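Local coordinates for protein methyl-coenzyme M reductase I beta subunit (Methanosarcina barkeri, PDB 1E6Y) that forms, as the beta subunit, part of the nickel-F430 enzyme that reduces methyl-coenzyme M with coenzyme B to release methane, the final step of methanogenesis, at residues I34-K39 against S115-G120; N84-V89 against D95-I100; K253-D258 against I265-R270. One frame throughout, in Å; residues are numbered along the deposited sequence.

Contact 1: I34-K39 against S115-G120; sequences IIMDTK and SRIIAG
Helix 29-40 and the short helix 114-118 approach most closely at Lys39 and Ile117, where the two CA atoms are still 7.2 Å apart, so the gap is bridged by side chains rather than by touching backbones. Ile117 is the residue in the middle, its CB pointing at the other helix, and Met36 and Lys39, one turn apart, hold it from two directions. Met36 starts out with CG opposite the backbone N (chi1 174°) and then bends at both chi2 and chi3, which brings its sulfur round to the isoleucine: SD lies 3.7 Å from Ile117 CB, and the methyl carbon CE is 3.7 Å from Ile117 CG2. The two side chains run past each other in opposite senses. Lys39 meets the same methyl from another side. Its chain has a single bend, at chi3, and its CE and NZ both lie 3.5 Å from Ile117 CG2, so the charged end crosses an apolar branch on its way to polar partners. Ile117 CD1 reaches the backbone of helix 29-40, 3.9 Å from Lys39 O. Beyond the methyl group, Lys39 NZ donates to water 1 at 2.9 Å, and this water lies 2.8 Å from Ile117 O and can donate to it, a probable solvent bridge between the segments. The stronger partner of the amine is Gly120 O of the second copy of this subunit; the reciprocal bond joins Gly120 O here to Lys39 of that copy, so the contact lies right at the beta-beta interface. Away from that interface, helix 29-40 turns Ile34 onto Leu210 and Ile213 of helix 204-221 and Thr38 onto Phe422 of helix 420-423, while Ile117 rests on Ser125 at the start of helix 125-141.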
loop_
_atom_site.group_PDB
_atom_site.type_symbol
_atom_site.label_atom_id
_atom_site.label_comp_id
_atom_site.label_asym_id
_atom_site.label_seq_id
_atom_site.Cartn_x
_atom_site.Cartn_y
_atom_site.Cartn_z
ATOM N N ILE E 34 3.615 29.247 13.636
ATOM C CA ILE E 34 2.659 28.804 12.624
ATOM C C ILE E 34 2.678 27.280 12.464
ATOM O O ILE E 34 1.627 26.646 12.427
ATOM C CB ILE E 34 2.937 29.486 11.255
ATOM C CG1 ILE E 34 2.518 30.959 11.319
ATOM C CG2 ILE E 34 2.175 28.786 10.136
ATOM C CD1 ILE E 34 2.991 31.781 10.141
ATOM N N ILE E 35 3.873 26.696 12.450
ATOM C CA ILE E 35 4.025 25.246 12.350
ATOM C C ILE E 35 3.460 24.540 13.583
ATOM O O ILE E 35 2.673 23.602 13.460
ATOM C CB ILE E 35 5.511 24.858 12.164
ATOM C CG1 ILE E 35 5.998 25.335 10.792
ATOM C CG2 ILE E 35 5.696 23.344 12.287
ATOM C CD1 ILE E 35 7.510 25.359 10.659
ATOM N N MET E 36 3.804 25.041 14.766
ATOM C CA MET E 36 3.294 24.481 16.016
ATOM C C MET E 36 1.767 24.536 16.095
ATOM O O MET E 36 1.127 23.552 16.467
ATOM C CB MET E 36 3.901 25.216 17.214
ATOM C CG MET E 36 3.321 24.803 18.557
ATOM S SD MET E 36 3.495 23.039 18.926
ATOM C CE MET E 36 5.239 22.957 19.331
ATOM N N ASP E 37 1.187 25.678 15.739
ATOM C CA ASP E 37 -0.264 25.832 15.763
ATOM C C ASP E 37 -0.946 24.944 14.729
ATOM O O ASP E 37 -2.025 24.412 14.977
ATOM C CB ASP E 37 -0.650 27.295 15.530
ATOM C CG ASP E 37 -0.402 28.167 16.751
ATOM O OD1 ASP E 37 0.004 27.639 17.809
ATOM O OD2 ASP E 37 -0.601 29.397 16.645
ATOM N N THR E 38 -0.292 24.764 13.586
ATOM C CA THR E 38 -0.785 23.862 12.551
ATOM C C THR E 38 -0.731 22.414 13.033
ATOM O O THR E 38 -1.677 21.651 12.840
ATOM C CB THR E 38 0.044 24.002 11.260
ATOM O OG1 THR E 38 -0.040 25.353 10.790
ATOM C CG2 THR E 38 -0.476 23.067 10.178
ATOM N N LYS E 39 0.354 22.059 13.716
ATOM C CA LYS E 39 0.510 20.711 14.246
ATOM C C LYS E 39 -0.496 20.407 15.355
ATOM O O LYS E 39 -1.085 19.327 15.379
ATOM C CB LYS E 39 1.932 20.500 14.774
ATOM C CG LYS E 39 2.999 20.436 13.687
ATOM C CD LYS E 39 4.391 20.297 14.286
ATOM C CE LYS E 39 4.595 18.931 14.921
ATOM N NZ LYS E 39 5.988 18.762 15.421
ATOM N N SER E 115 2.738 21.002 24.736
ATOM C CA SER E 115 3.307 19.840 25.407
ATOM C C SER E 115 2.979 18.513 24.716
ATOM O O SER E 115 3.793 17.588 24.743
ATOM C CB SER E 115 2.847 19.790 26.869
ATOM O OG SER E 115 1.435 19.719 26.965
ATOM N N ARG E 116 1.802 18.413 24.097
ATOM C CA ARG E 116 1.440 17.173 23.395
ATOM C C ARG E 116 2.262 17.005 22.119
ATOM O O ARG E 116 2.625 15.878 21.779
ATOM C CB ARG E 116 -0.053 17.117 23.092
ATOM C CG ARG E 116 -0.929 17.102 24.341
ATOM C CD ARG E 116 -2.375 16.788 24.009
ATOM N NE ARG E 116 -3.245 16.716 25.186
ATOM C CZ ARG E 116 -3.301 15.676 26.025
ATOM N NH1 ARG E 116 -4.158 15.769 27.049
ATOM N NH2 ARG E 116 -2.558 14.603 25.888
ATOM N N ILE E 117 2.614 18.115 21.479
ATOM C CA ILE E 117 3.469 18.087 20.300
ATOM C C ILE E 117 4.929 17.855 20.703
ATOM O O ILE E 117 5.645 17.085 20.058
ATOM C CB ILE E 117 3.336 19.409 19.503
ATOM C CG1 ILE E 117 1.920 19.523 18.928
ATOM C CG2 ILE E 117 4.382 19.484 18.394
ATOM C CD1 ILE E 117 1.487 18.326 18.084
ATOM N N ILE E 118 5.338 18.451 21.818
ATOM C CA ILE E 118 6.701 18.294 22.320
ATOM C C ILE E 118 6.969 16.845 22.730
ATOM O O ILE E 118 8.011 16.282 22.395
ATOM C CB ILE E 118 6.957 19.239 23.524
ATOM C CG1 ILE E 118 6.920 20.697 23.053
ATOM C CG2 ILE E 118 8.309 18.931 24.175
ATOM C CD1 ILE E 118 6.830 21.707 24.179
ATOM N N ALA E 119 5.970 16.218 23.345
ATOM C CA ALA E 119 6.072 14.834 23.797
ATOM C C ALA E 119 5.723 13.823 22.696
ATOM O O ALA E 119 5.760 12.613 22.925
ATOM C CB ALA E 119 5.169 14.620 24.999
ATOM N N GLY E 120 5.398 14.322 21.506
ATOM C CA GLY E 120 4.994 13.446 20.419
ATOM C C GLY E 120 6.025 13.358 19.310
ATOM O O GLY E 120 6.849 14.260 19.151
HETATM O O HOH W 1 5.979 16.599 17.319
#

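Contact 2: N84-V89 against D95-I100; sequences NVKKLV and DDTNVI
Val99 and Thr97 press two methyl-bearing side chains against helix 78-89, and this is the close-packed half of the contact. Val99 CG2 fits against the helix backbone, 3.6 Å from Lys86 CA, and the CA atoms of Lys86 and Val99 are 5.7 Å apart. The other branch, Val99 CG1, meets Val85 CG1 at 4.1 Å, the two valines crossing at about a right angle. One helical turn on, Val89 CG1 touches Thr97 CG2 at 3.8 Å. Thr97 can offer its methyl group because the rest of it is held from behind: with CG2 opposite the backbone N, its OG1 lies beside that N, and both donate to Asp95 OD2, the hydroxyl at 2.7 Å. They arrive from the same face of the carboxylate, the N-H from well above its plane, and the backbone bond makes an Asx turn that leads the chain into strand 98-102. That strand is outermost, within this chain, in a four-stranded antiparallel sheet ordered 2-3-1-4, with helices 78-89 and 125-141 among the connections between strands, the topology of a ferredoxin-like alpha+beta sandwich. The contact seats the first of these helices on the sheet, where Val85 and Val89 also reach Ile110 of the neighbouring strand. The polar flank, where Lys86 is partly exposed, is looser and ends at a water. Lys86 leaves the helix with CG anti to N (chi1 177°) and stays extended, running past Thr97 in the opposite direction, with its CG 4.1 Å from Thr97 CG2. Its NZ donates to water 2 at 3.0 Å. Water 2 also accepts from Val99 N and donates to Asn98 OD1, linking the lysine to the strand edge, while Asn98 ND2 is turned to Gln111.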
loop_
_atom_site.group_PDB
_atom_site.type_symbol
_atom_site.label_atom_id
_atom_site.label_comp_id
_atom_site.label_asym_id
_atom_site.label_seq_id
_atom_site.Cartn_x
_atom_site.Cartn_y
_atom_site.Cartn_z
ATOM N N ASN E 84 -15.705 21.255 28.563
ATOM C CA ASN E 84 -15.290 19.934 29.013
ATOM C C ASN E 84 -14.198 19.362 28.120
ATOM O O ASN E 84 -13.281 18.695 28.604
ATOM C CB ASN E 84 -16.488 18.985 29.047
ATOM C CG ASN E 84 -16.223 17.754 29.882
ATOM O OD1 ASN E 84 -16.149 17.827 31.111
ATOM N ND2 ASN E 84 -16.028 16.618 29.219
ATOM N N VAL E 85 -14.281 19.655 26.826
ATOM C CA VAL E 85 -13.242 19.263 25.880
ATOM C C VAL E 85 -11.903 19.907 26.246
ATOM O O VAL E 85 -10.883 19.226 26.291
ATOM C CB VAL E 85 -13.646 19.630 24.423
ATOM C CG1 VAL E 85 -12.441 19.564 23.487
ATOM C CG2 VAL E 85 -14.728 18.676 23.938
ATOM N N LYS E 86 -11.930 21.180 26.628
ATOM C CA LYS E 86 -10.715 21.866 27.060
ATOM C C LYS E 86 -10.104 21.212 28.299
ATOM O O LYS E 86 -8.884 21.078 28.394
ATOM C CB LYS E 86 -10.989 23.348 27.342
ATOM C CG LYS E 86 -9.766 24.088 27.872
ATOM C CD LYS E 86 -9.903 25.596 27.801
ATOM C CE LYS E 86 -8.588 26.261 28.194
ATOM N NZ LYS E 86 -8.640 27.746 28.083
ATOM N N LYS E 87 -10.953 20.782 29.230
ATOM C CA LYS E 87 -10.490 20.117 30.448
ATOM C C LYS E 87 -9.778 18.798 30.149
ATOM O O LYS E 87 -8.823 18.431 30.833
ATOM C CB LYS E 87 -11.662 19.856 31.399
ATOM C CG LYS E 87 -12.217 21.103 32.074
ATOM C CD LYS E 87 -13.381 20.754 32.989
ATOM C CE LYS E 87 -14.069 22.006 33.510
ATOM N NZ LYS E 87 -15.271 21.680 34.328
ATOM N N LEU E 88 -10.247 18.097 29.121
ATOM C CA LEU E 88 -9.684 16.805 28.738
ATOM C C LEU E 88 -8.458 16.943 27.837
ATOM O O LEU E 88 -7.557 16.106 27.875
ATOM C CB LEU E 88 -10.746 15.960 28.033
ATOM C CG LEU E 88 -11.912 15.507 28.912
ATOM C CD1 LEU E 88 -13.014 14.934 28.048
ATOM C CD2 LEU E 88 -11.425 14.478 29.919
ATOM N N VAL E 89 -8.445 17.985 27.009
ATOM C CA VAL E 89 -7.334 18.234 26.096
ATOM C C VAL E 89 -6.123 18.837 26.810
ATOM O O VAL E 89 -4.980 18.504 26.486
ATOM C CB VAL E 89 -7.762 19.171 24.935
ATOM C CG1 VAL E 89 -6.557 19.549 24.082
ATOM C CG2 VAL E 89 -8.808 18.488 24.075
ATOM N N ASP E 95 -2.335 26.206 30.914
ATOM C CA ASP E 95 -1.442 26.077 29.767
ATOM C C ASP E 95 -2.056 26.659 28.494
ATOM O O ASP E 95 -3.110 27.302 28.533
ATOM C CB ASP E 95 -1.001 24.611 29.561
ATOM C CG ASP E 95 -2.135 23.684 29.118
ATOM O OD1 ASP E 95 -1.899 22.460 29.084
ATOM O OD2 ASP E 95 -3.251 24.147 28.804
ATOM N N ASP E 96 -1.424 26.379 27.361
ATOM C CA ASP E 96 -1.783 27.009 26.096
ATOM C C ASP E 96 -2.848 26.241 25.309
ATOM O O ASP E 96 -3.062 26.505 24.127
ATOM C CB ASP E 96 -0.525 27.209 25.240
ATOM C CG ASP E 96 0.252 25.923 25.018
ATOM O OD1 ASP E 96 0.502 25.184 25.991
ATOM O OD2 ASP E 96 0.630 25.661 23.862
ATOM N N THR E 97 -3.559 25.339 25.981
ATOM C CA THR E 97 -4.741 24.716 25.391
ATOM C C THR E 97 -5.779 25.783 25.056
ATOM O O THR E 97 -5.998 26.720 25.829
ATOM C CB THR E 97 -5.385 23.696 26.348
ATOM O OG1 THR E 97 -4.400 22.745 26.765
ATOM C CG2 THR E 97 -6.529 22.965 25.662
ATOM N N ASN E 98 -6.389 25.655 23.883
ATOM C CA ASN E 98 -7.396 26.608 23.441
ATOM C C ASN E 98 -8.513 25.894 22.694
ATOM O O ASN E 98 -8.271 25.232 21.686
ATOM C CB ASN E 98 -6.752 27.671 22.545
ATOM C CG ASN E 98 -7.684 28.830 22.253
ATOM O OD1 ASN E 98 -8.397 29.308 23.136
ATOM N ND2 ASN E 98 -7.687 29.286 21.003
ATOM N N VAL E 99 -9.717 25.953 23.253
ATOM C CA VAL E 99 -10.889 25.365 22.616
ATOM C C VAL E 99 -11.968 26.429 22.430
ATOM O O VAL E 99 -12.505 26.969 23.402
ATOM C CB VAL E 99 -11.457 24.191 23.447
ATOM C CG1 VAL E 99 -12.630 23.547 22.716
ATOM C CG2 VAL E 99 -10.367 23.162 23.705
ATOM N N ILE E 100 -12.256 26.740 21.170
ATOM C CA ILE E 100 -13.152 27.835 20.817
ATOM C C ILE E 100 -14.359 27.318 20.046
ATOM O O ILE E 100 -14.228 26.491 19.142
ATOM C CB ILE E 100 -12.421 28.895 19.948
ATOM C CG1 ILE E 100 -11.230 29.472 20.714
ATOM C CG2 ILE E 100 -13.374 30.017 19.563
ATOM C CD1 ILE E 100 -10.355 30.380 19.874
HETATM O O HOH W 2 -9.825 28.112 25.340
#

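Contact 3: K253-D258 against I265-R270; sequences KENGKD and IESVVR
Glu254 joins Arg270 in a salt bridge and also takes the hydroxyl of Ser267, tying the C-terminal end of helix 247-255 to the middle of helix 261-274. These are two consecutive helices joined by a short loop. A single oxygen does most of the work: Glu254 OE1 accepts from Arg270 NH2 at 2.9 Å on its syn side and from Ser267 OG at 2.7 Å on its anti side, both reaching it from the same face of the carboxylate. The ion pair is skewed, for the carboxylate and guanidinium planes are turned 62° apart and the N-H...O angle is 136°. Glu254 holds CG between its backbone N and carbonyl carbon (chi1 71°) and is extended beyond that, which carries the carboxylate across to the second helix. Its OE2 pairs with Arg271. Ser267 OG is used twice, since Asn255 ND2 donates to it at 2.8 Å, nearly in the amide plane. The same amide grips Thr263 OG1 with OD1 and Ile251 O with ND2, so its rotation is fixed. Farther out, Ile265 and Val268 pack on Phe331 of helix 323-339, and Tyr2 of the gamma subunit lies against Arg270, whose NH2 is also 3.2 Å from Glu254 OE2.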
loop_
_atom_site.group_PDB
_atom_site.type_symbol
_atom_site.label_atom_id
_atom_site.label_comp_id
_atom_site.label_asym_id
_atom_site.label_seq_id
_atom_site.Cartn_x
_atom_site.Cartn_y
_atom_site.Cartn_z
ATOM N N LYS E 253 1.873 45.057 -9.966
ATOM C CA LYS E 253 1.203 46.340 -10.135
ATOM C C LYS E 253 1.443 46.958 -11.513
ATOM O O LYS E 253 0.510 47.454 -12.142
ATOM C CB LYS E 253 1.639 47.318 -9.042
ATOM C CG LYS E 253 0.846 48.613 -9.032
ATOM C CD LYS E 253 1.269 49.499 -7.878
ATOM C CE LYS E 253 0.798 50.930 -8.073
ATOM N NZ LYS E 253 -0.687 51.012 -8.097
ATOM N N GLU E 254 2.675 46.871 -12.010
ATOM C CA GLU E 254 2.999 47.470 -13.301
ATOM C C GLU E 254 2.527 46.634 -14.489
ATOM O O GLU E 254 2.553 47.097 -15.630
ATOM C CB GLU E 254 4.503 47.741 -13.408
ATOM C CG GLU E 254 5.384 46.507 -13.549
ATOM C CD GLU E 254 6.868 46.841 -13.480
ATOM O OE1 GLU E 254 7.693 45.938 -13.719
ATOM O OE2 GLU E 254 7.217 48.001 -13.164
ATOM N N ASN E 255 2.076 45.412 -14.210
ATOM C CA ASN E 255 1.520 44.537 -15.241
ATOM C C ASN E 255 0.031 44.271 -15.020
ATOM O O ASN E 255 -0.583 43.497 -15.752
ATOM C CB ASN E 255 2.273 43.204 -15.265
ATOM C CG ASN E 255 3.646 43.318 -15.897
ATOM O OD1 ASN E 255 3.776 43.353 -17.120
ATOM N ND2 ASN E 255 4.683 43.332 -15.067
ATOM N N GLY E 256 -0.549 44.934 -14.025
ATOM C CA GLY E 256 -1.902 44.610 -13.607
ATOM C C GLY E 256 -3.003 45.082 -14.540
ATOM O O GLY E 256 -4.022 44.409 -14.685
ATOM N N LYS E 257 -2.815 46.247 -15.152
ATOM C CA LYS E 257 -3.857 46.860 -15.968
ATOM C C LYS E 257 -4.028 46.160 -17.313
ATOM O O LYS E 257 -5.141 45.794 -17.694
ATOM C CB LYS E 257 -3.547 48.342 -16.192
ATOM C CG LYS E 257 -4.625 49.096 -16.950
ATOM C CD LYS E 257 -4.186 50.522 -17.241
ATOM C CE LYS E 257 -5.119 51.202 -18.233
ATOM N NZ LYS E 257 -6.534 51.188 -17.768
ATOM N N ASP E 258 -2.917 45.961 -18.018
ATOM C CA ASP E 258 -2.946 45.458 -19.388
ATOM C C ASP E 258 -1.961 44.311 -19.601
ATOM O O ASP E 258 -1.795 43.830 -20.722
ATOM C CB ASP E 258 -2.615 46.588 -20.371
ATOM C CG ASP E 258 -3.635 47.711 -20.342
ATOM O OD1 ASP E 258 -3.241 48.868 -20.084
ATOM O OD2 ASP E 258 -4.830 47.444 -20.584
ATOM N N ILE E 265 7.512 38.931 -18.008
ATOM C CA ILE E 265 8.868 38.520 -18.353
ATOM C C ILE E 265 9.753 39.730 -18.658
ATOM O O ILE E 265 10.891 39.799 -18.198
ATOM C CB ILE E 265 8.855 37.534 -19.550
ATOM C CG1 ILE E 265 8.370 36.166 -19.065
ATOM C CG2 ILE E 265 10.248 37.396 -20.161
ATOM C CD1 ILE E 265 7.825 35.284 -20.143
ATOM N N GLU E 266 9.189 40.729 -19.331
ATOM C CA GLU E 266 9.909 41.970 -19.606
ATOM C C GLU E 266 10.300 42.674 -18.305
ATOM O O GLU E 266 11.449 43.084 -18.135
ATOM C CB GLU E 266 9.048 42.901 -20.461
ATOM C CG GLU E 266 9.798 44.095 -21.033
ATOM C CD GLU E 266 8.886 45.077 -21.753
ATOM O OE1 GLU E 266 7.757 44.691 -22.134
ATOM O OE2 GLU E 266 9.293 46.246 -21.926
ATOM N N SER E 267 9.360 42.727 -17.362
ATOM C CA SER E 267 9.604 43.286 -16.035
ATOM C C SER E 267 10.711 42.539 -15.301
ATOM O O SER E 267 11.590 43.158 -14.697
ATOM C CB SER E 267 8.327 43.234 -15.196
ATOM O OG SER E 267 7.340 44.098 -15.718
ATOM N N VAL E 268 10.648 41.210 -15.338
ATOM C CA VAL E 268 11.594 40.370 -14.610
ATOM C C VAL E 268 13.005 40.510 -15.173
ATOM O O VAL E 268 13.961 40.688 -14.416
ATOM C CB VAL E 268 11.160 38.876 -14.640
ATOM C CG1 VAL E 268 12.273 37.977 -14.101
ATOM C CG2 VAL E 268 9.897 38.689 -13.811
ATOM N N VAL E 269 13.128 40.488 -16.497
ATOM C CA VAL E 269 14.440 40.586 -17.129
ATOM C C VAL E 269 15.038 41.986 -16.964
ATOM O O VAL E 269 16.205 42.121 -16.590
ATOM C CB VAL E 269 14.375 40.217 -18.633
ATOM C CG1 VAL E 269 15.767 40.266 -19.249
ATOM C CG2 VAL E 269 13.785 38.822 -18.802
ATOM N N ARG E 270 14.210 43.014 -17.138
ATOM C CA ARG E 270 14.651 44.401 -16.996
ATOM C C ARG E 270 15.218 44.628 -15.596
ATOM O O ARG E 270 16.356 45.053 -15.424
ATOM C CB ARG E 270 13.497 45.380 -17.225
ATOM C CG ARG E 270 13.926 46.841 -17.097
ATOM C CD ARG E 270 12.770 47.804 -17.131
ATOM N NE ARG E 270 11.871 47.803 -15.986
ATOM C CZ ARG E 270 10.608 47.386 -15.995
ATOM N NH1 ARG E 270 10.088 46.929 -17.126
ATOM N NH2 ARG E 270 9.864 47.438 -14.896
#

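How the contacts relate
Contacts 1 and 2 are neighbours with centres 14 Å apart, and contact 2 is nested within the chain loop that contact 1 closes. They touch directly: Arg116 NE lies 2.8 Å from Val89 O, probably a hydrogen bond, linking helix 114-118 to the end of helix 78-89. Both are buried and mainly apolar, each with a lysine amine reaching a water at its margin, though contact 1 also faces the second beta subunit. Contact 3 lies across the chain's centre in the C-terminal domain, about 24 Å from contact 1 at the nearest atoms. Partly exposed and beside the gamma subunit, it relies on charge and hydrogen bonds instead.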